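Local coordinates for ASCH domain-containing protein (Enterococcus faecalis, PDB 1T62), which is of unknown function but belongs to the ASCH family of the PUA clan, whose members are often thought to bind RNA, at residues 8-12 and 81-85; 49-55 and 140-146. All coordinates share one frame; numbering follows the deposited sequence.

Contact 1: residues 8-12 and 81-85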
# COMPACT_ATOMS: atom_id res chain seq x y z
N PHE B 8 -7.79 7.55 -12.21
CA PHE B 8 -7.67 6.27 -12.88
C PHE B 8 -9.06 5.84 -13.35
O PHE B 8 -9.28 5.56 -14.53
CB PHE B 8 -7.10 5.24 -11.90
CG PHE B 8 -6.97 3.84 -12.45
CD1 PHE B 8 -7.05 2.73 -11.60
CD2 PHE B 8 -6.67 3.62 -13.80
CE1 PHE B 8 -6.83 1.45 -12.06
CE2 PHE B 8 -6.44 2.32 -14.27
CZ PHE B 8 -6.52 1.24 -13.40
N TRP B 9 -10.01 5.82 -12.42
CA TRP B 9 -11.35 5.39 -12.77
C TRP B 9 -12.00 6.32 -13.75
O TRP B 9 -12.66 5.88 -14.69
CB TRP B 9 -12.21 5.25 -11.52
CG TRP B 9 -13.32 4.28 -11.74
CD1 TRP B 9 -13.21 2.95 -12.08
CD2 TRP B 9 -14.71 4.58 -11.75
NE1 TRP B 9 -14.45 2.41 -12.31
CE2 TRP B 9 -15.39 3.39 -12.11
CE3 TRP B 9 -15.44 5.73 -11.48
CZ2 TRP B 9 -16.77 3.33 -12.22
CZ3 TRP B 9 -16.81 5.68 -11.59
CH2 TRP B 9 -17.46 4.48 -11.95
N GLN B 10 -11.83 7.62 -13.53
CA GLN B 10 -12.37 8.65 -14.43
C GLN B 10 -11.90 8.25 -15.84
O GLN B 10 -12.71 8.00 -16.72
CB GLN B 10 -11.80 10.01 -14.02
CG GLN B 10 -12.34 11.23 -14.75
CD GLN B 10 -11.55 12.51 -14.42
OE1 GLN B 10 -11.50 12.94 -13.26
NE2 GLN B 10 -10.94 13.11 -15.44
N ASN B 11 -10.59 8.15 -16.02
CA ASN B 11 -10.06 7.77 -17.32
C ASN B 11 -10.77 6.52 -17.82
O ASN B 11 -11.06 6.39 -19.01
CB ASN B 11 -8.55 7.51 -17.26
CG ASN B 11 -7.72 8.77 -16.94
OD1 ASN B 11 -8.11 9.91 -17.25
ND2 ASN B 11 -6.54 8.56 -16.34
N PHE B 12 -11.07 5.59 -16.91
CA PHE B 12 -11.74 4.34 -17.31
C PHE B 12 -13.13 4.58 -17.91
O PHE B 12 -13.46 4.01 -18.93
CB PHE B 12 -11.86 3.39 -16.11
CG PHE B 12 -12.56 2.09 -16.44
CD1 PHE B 12 -11.92 1.10 -17.19
CD2 PHE B 12 -13.88 1.86 -16.03
CE1 PHE B 12 -12.59 -0.08 -17.53
CE2 PHE B 12 -14.54 0.67 -16.37
CZ PHE B 12 -13.89 -0.30 -17.12
N PRO B 81 -2.55 2.76 -7.26
CA PRO B 81 -3.49 2.09 -8.17
C PRO B 81 -2.78 1.14 -9.10
O PRO B 81 -1.76 1.48 -9.70
CB PRO B 81 -4.16 3.25 -8.90
CG PRO B 81 -3.22 4.39 -8.71
CD PRO B 81 -2.72 4.21 -7.31
N LEU B 82 -3.33 -0.06 -9.22
CA LEU B 82 -2.76 -1.12 -10.04
C LEU B 82 -3.57 -1.43 -11.29
O LEU B 82 -3.10 -1.26 -12.41
CB LEU B 82 -2.65 -2.39 -9.20
CG LEU B 82 -1.37 -3.21 -9.22
CD1 LEU B 82 -1.66 -4.52 -8.52
CD2 LEU B 82 -0.91 -3.44 -10.64
N ALA B 83 -4.79 -1.90 -11.10
CA ALA B 83 -5.66 -2.22 -12.22
C ALA B 83 -7.09 -2.25 -11.73
O ALA B 83 -7.33 -2.26 -10.53
CB ALA B 83 -5.29 -3.56 -12.82
N ILE B 84 -8.04 -2.24 -12.65
CA ILE B 84 -9.43 -2.33 -12.25
C ILE B 84 -9.98 -3.65 -12.81
O ILE B 84 -9.61 -4.09 -13.90
CB ILE B 84 -10.25 -1.07 -12.69
CG1 ILE B 84 -11.48 -1.49 -13.46
CG2 ILE B 84 -9.40 -0.10 -13.46
CD1 ILE B 84 -12.66 -1.68 -12.56
N ILE B 85 -10.84 -4.30 -12.03
CA ILE B 85 -11.39 -5.59 -12.42
C ILE B 85 -12.91 -5.67 -12.38
O ILE B 85 -13.57 -4.89 -11.70
CB ILE B 85 -10.83 -6.67 -11.51
CG1 ILE B 85 -11.30 -6.43 -10.07
CG2 ILE B 85 -9.32 -6.60 -11.52
CD1 ILE B 85 -10.95 -7.54 -9.13

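Contact 2: residues 49-55 and 140-146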
# COMPACT_ATOMS: atom_id res chain seq x y z
N THR B 49 -7.26 -15.14 -10.96
CA THR B 49 -8.52 -14.54 -11.38
C THR B 49 -9.65 -14.70 -10.38
O THR B 49 -10.81 -14.49 -10.73
CB THR B 49 -8.96 -15.14 -12.69
OG1 THR B 49 -9.38 -16.49 -12.47
CG2 THR B 49 -7.80 -15.18 -13.64
N ALA B 50 -9.32 -15.08 -9.15
CA ALA B 50 -10.31 -15.25 -8.09
C ALA B 50 -9.79 -14.80 -6.73
O ALA B 50 -8.59 -14.67 -6.52
CB ALA B 50 -10.75 -16.69 -8.02
N THR B 51 -10.73 -14.57 -5.82
CA THR B 51 -10.44 -14.12 -4.47
C THR B 51 -11.46 -14.71 -3.52
O THR B 51 -12.44 -15.34 -3.93
CB THR B 51 -10.59 -12.61 -4.36
OG1 THR B 51 -9.98 -12.00 -5.50
CG2 THR B 51 -9.91 -12.10 -3.11
N CYS B 52 -11.24 -14.50 -2.24
CA CYS B 52 -12.18 -14.98 -1.26
C CYS B 52 -11.99 -14.20 0.02
O CYS B 52 -10.86 -13.90 0.42
CB CYS B 52 -12.00 -16.48 -1.02
SG CYS B 52 -10.40 -16.96 -0.41
N SER B 53 -13.12 -13.85 0.62
CA SER B 53 -13.14 -13.10 1.87
C SER B 53 -14.05 -13.87 2.80
O SER B 53 -14.77 -14.77 2.36
CB SER B 53 -13.66 -11.68 1.62
OG SER B 53 -14.80 -11.67 0.78
N SER B 54 -14.02 -13.52 4.08
CA SER B 54 -14.85 -14.17 5.10
C SER B 54 -16.25 -13.64 5.12
O SER B 54 -16.45 -12.47 5.41
CB SER B 54 -14.25 -13.97 6.49
OG SER B 54 -15.16 -14.41 7.48
N LEU B 55 -17.23 -14.49 4.83
CA LEU B 55 -18.62 -14.06 4.85
C LEU B 55 -18.93 -13.49 6.23
O LEU B 55 -19.82 -12.65 6.37
CB LEU B 55 -19.54 -15.25 4.58
CG LEU B 55 -21.01 -14.96 4.86
CD1 LEU B 55 -21.49 -13.79 4.02
CD2 LEU B 55 -21.80 -16.19 4.58
N LEU B 140 -17.92 -20.09 6.18
CA LEU B 140 -18.35 -19.76 4.84
C LEU B 140 -17.44 -18.70 4.20
O LEU B 140 -17.03 -17.74 4.87
CB LEU B 140 -19.79 -19.25 4.90
CG LEU B 140 -21.00 -20.18 4.69
CD1 LEU B 140 -20.56 -21.63 4.63
CD2 LEU B 140 -22.02 -19.95 5.79
N LEU B 141 -17.11 -18.87 2.93
CA LEU B 141 -16.28 -17.92 2.18
C LEU B 141 -17.08 -17.23 1.11
O LEU B 141 -18.02 -17.80 0.55
CB LEU B 141 -15.13 -18.63 1.48
CG LEU B 141 -13.93 -19.07 2.28
CD1 LEU B 141 -13.02 -19.86 1.37
CD2 LEU B 141 -13.21 -17.87 2.85
N VAL B 142 -16.70 -15.99 0.81
CA VAL B 142 -17.36 -15.23 -0.24
C VAL B 142 -16.35 -15.19 -1.40
O VAL B 142 -15.36 -14.47 -1.36
CB VAL B 142 -17.70 -13.82 0.24
CG1 VAL B 142 -18.29 -13.01 -0.90
CG2 VAL B 142 -18.67 -13.89 1.41
N CYS B 143 -16.62 -16.00 -2.43
CA CYS B 143 -15.75 -16.10 -3.59
C CYS B 143 -16.16 -15.27 -4.81
O CYS B 143 -17.33 -15.25 -5.22
CB CYS B 143 -15.65 -17.58 -3.99
SG CYS B 143 -15.10 -18.68 -2.64
N GLN B 144 -15.17 -14.58 -5.40
CA GLN B 144 -15.37 -13.74 -6.58
C GLN B 144 -14.50 -14.16 -7.74
O GLN B 144 -13.31 -14.42 -7.58
CB GLN B 144 -15.05 -12.29 -6.28
CG GLN B 144 -16.00 -11.60 -5.35
CD GLN B 144 -15.53 -10.21 -5.02
OE1 GLN B 144 -15.52 -9.30 -5.87
NE2 GLN B 144 -15.12 -10.02 -3.78
N SER B 145 -15.09 -14.21 -8.92
CA SER B 145 -14.36 -14.54 -10.13
C SER B 145 -14.46 -13.29 -10.98
O SER B 145 -15.55 -12.86 -11.34
CB SER B 145 -14.99 -15.74 -10.81
OG SER B 145 -14.87 -16.87 -9.96
N PHE B 146 -13.31 -12.71 -11.27
CA PHE B 146 -13.23 -11.47 -12.01
C PHE B 146 -12.29 -11.54 -13.21
O PHE B 146 -11.60 -12.55 -13.41
CB PHE B 146 -12.73 -10.36 -11.07
CG PHE B 146 -11.44 -10.72 -10.37
CD1 PHE B 146 -11.45 -11.45 -9.19
CD2 PHE B 146 -10.21 -10.41 -10.96
CE1 PHE B 146 -10.26 -11.87 -8.59
CE2 PHE B 146 -9.01 -10.83 -10.37
CZ PHE B 146 -9.04 -11.56 -9.18

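Contact 1: residues 8-12 and 81-85
Phe8 reaches from helix 2-16 to the start of strand 81-94, where its ring comes up against Pro81 and the backbone at Ala83, with Ile84 nearby. With CG anti to the backbone N (chi1 178°), the phenyl group extends straight off the helix, and its edge meets the strand backbone: Phe8 CE1 lies 3.7 Å from Ala83 C, near the ring plane. Pro81 slides past the phenylalanine in the opposite direction, Phe8 CD1 to Pro81 CB being 4.0 Å. This end, with Tyr152 edge-to-face against Phe8, is the close-packed one. The fit is looser where Phe12, one turn on, and Trp9, next to Phe8, approach Ile84. Phe12 lays one ring face over Ile84, CE1 to CG1 at 4.4 Å, and Trp9 presents only its NE1 edge to Ile84 CD1 at 4.5 Å. Gln10 is exposed on the helix, and Asn11 ND2 is hydrogen-bonded to Glu154. The segment axes stay 10.0 Å apart at an angle of 39°, a gap spanned from the helix by its aromatic side chains. Leu82 and Ala83 both pair with Ile74 and both turn from the helix, while Pro81 and Ile84 turn to it: a classic beta bulge in a strand whose sheet is covered by an N-terminal helix.

Contact 2: residues 49-55 and 140-146
Phe146 lies against the Thr49-Ala50 peptide at one end of this antiparallel pair, while Leu55 leans on Leu140 and Val142 at the other. The phenylalanine CG sits between its backbone N and carbonyl carbon (chi1 53°), which folds the ring back over the partner strand. Thr49 O stands 3.4 Å above the plane of the Phe146 ring, offset toward the rim, and the same oxygen accepts the Phe146 N-H. The side chain of Thr51 crosses that of Phe146 at about a right angle. At the far end Leu55 and Leu140 run side by side and point the same way, Leu55 CD2 resting 3.7 Å from Leu140 CB. Val142 instead meets Leu55 crosswise, its CG2 3.6 Å from Leu55 CB. Between these ends, Thr51 and Gln144, like Ser53 and Val142, form hydrogen-bonded pairs with side chains on one face; the straightest bond runs from Val142 N to Ser53 O (2.8 Å, 173°). Ser53 OG bonds to Tyr58 OH and Gln144 OE1 to Thr87 OG1, giving Ser53 OG and Gln144 OE1 a partner each. The opposite face carries the non-hydrogen-bonded pairs Ala50-Ser145 and Cys52-Cys143. These cysteines touch through Cys52 CB and Cys143 SG at 4.1 Å, but Cys52 SG and Cys143 SG are 5.5 Å apart and make no disulfide. Phe102 of helix 100-105 covers both, and Phe124 of helix 113-128 packs on Cys52 and Leu141. Strand 140-151 pairs on its other side with strand 81-94, whereas strand 50-54 is outermost within the chain and makes backbone hydrogen bonds to the second subunit at Cys52, where His164 and His166 of that subunit's histidine tag also pack.

From the N terminus the chain passes through 8-12, then 49-55, then 81-85 and finally 140-146, so the two contacts cross: each loop opens or closes within the span of the other. Contact 1 closes the first, returning strand 81-94 to helix 2-16; contact 2 closes the second by setting strand 140-151 beside strand 50-54. Their centres are about 21 Å apart, on opposite sides of the chain's centre. The neighbouring strands 81-94 and 140-151 join them, and there Ile85 CD1 packs 3.5 Å from Phe146 CG. Together the contacts link the N-terminal helix, through the middle of the mixed sheet, to its outermost strand 50-54.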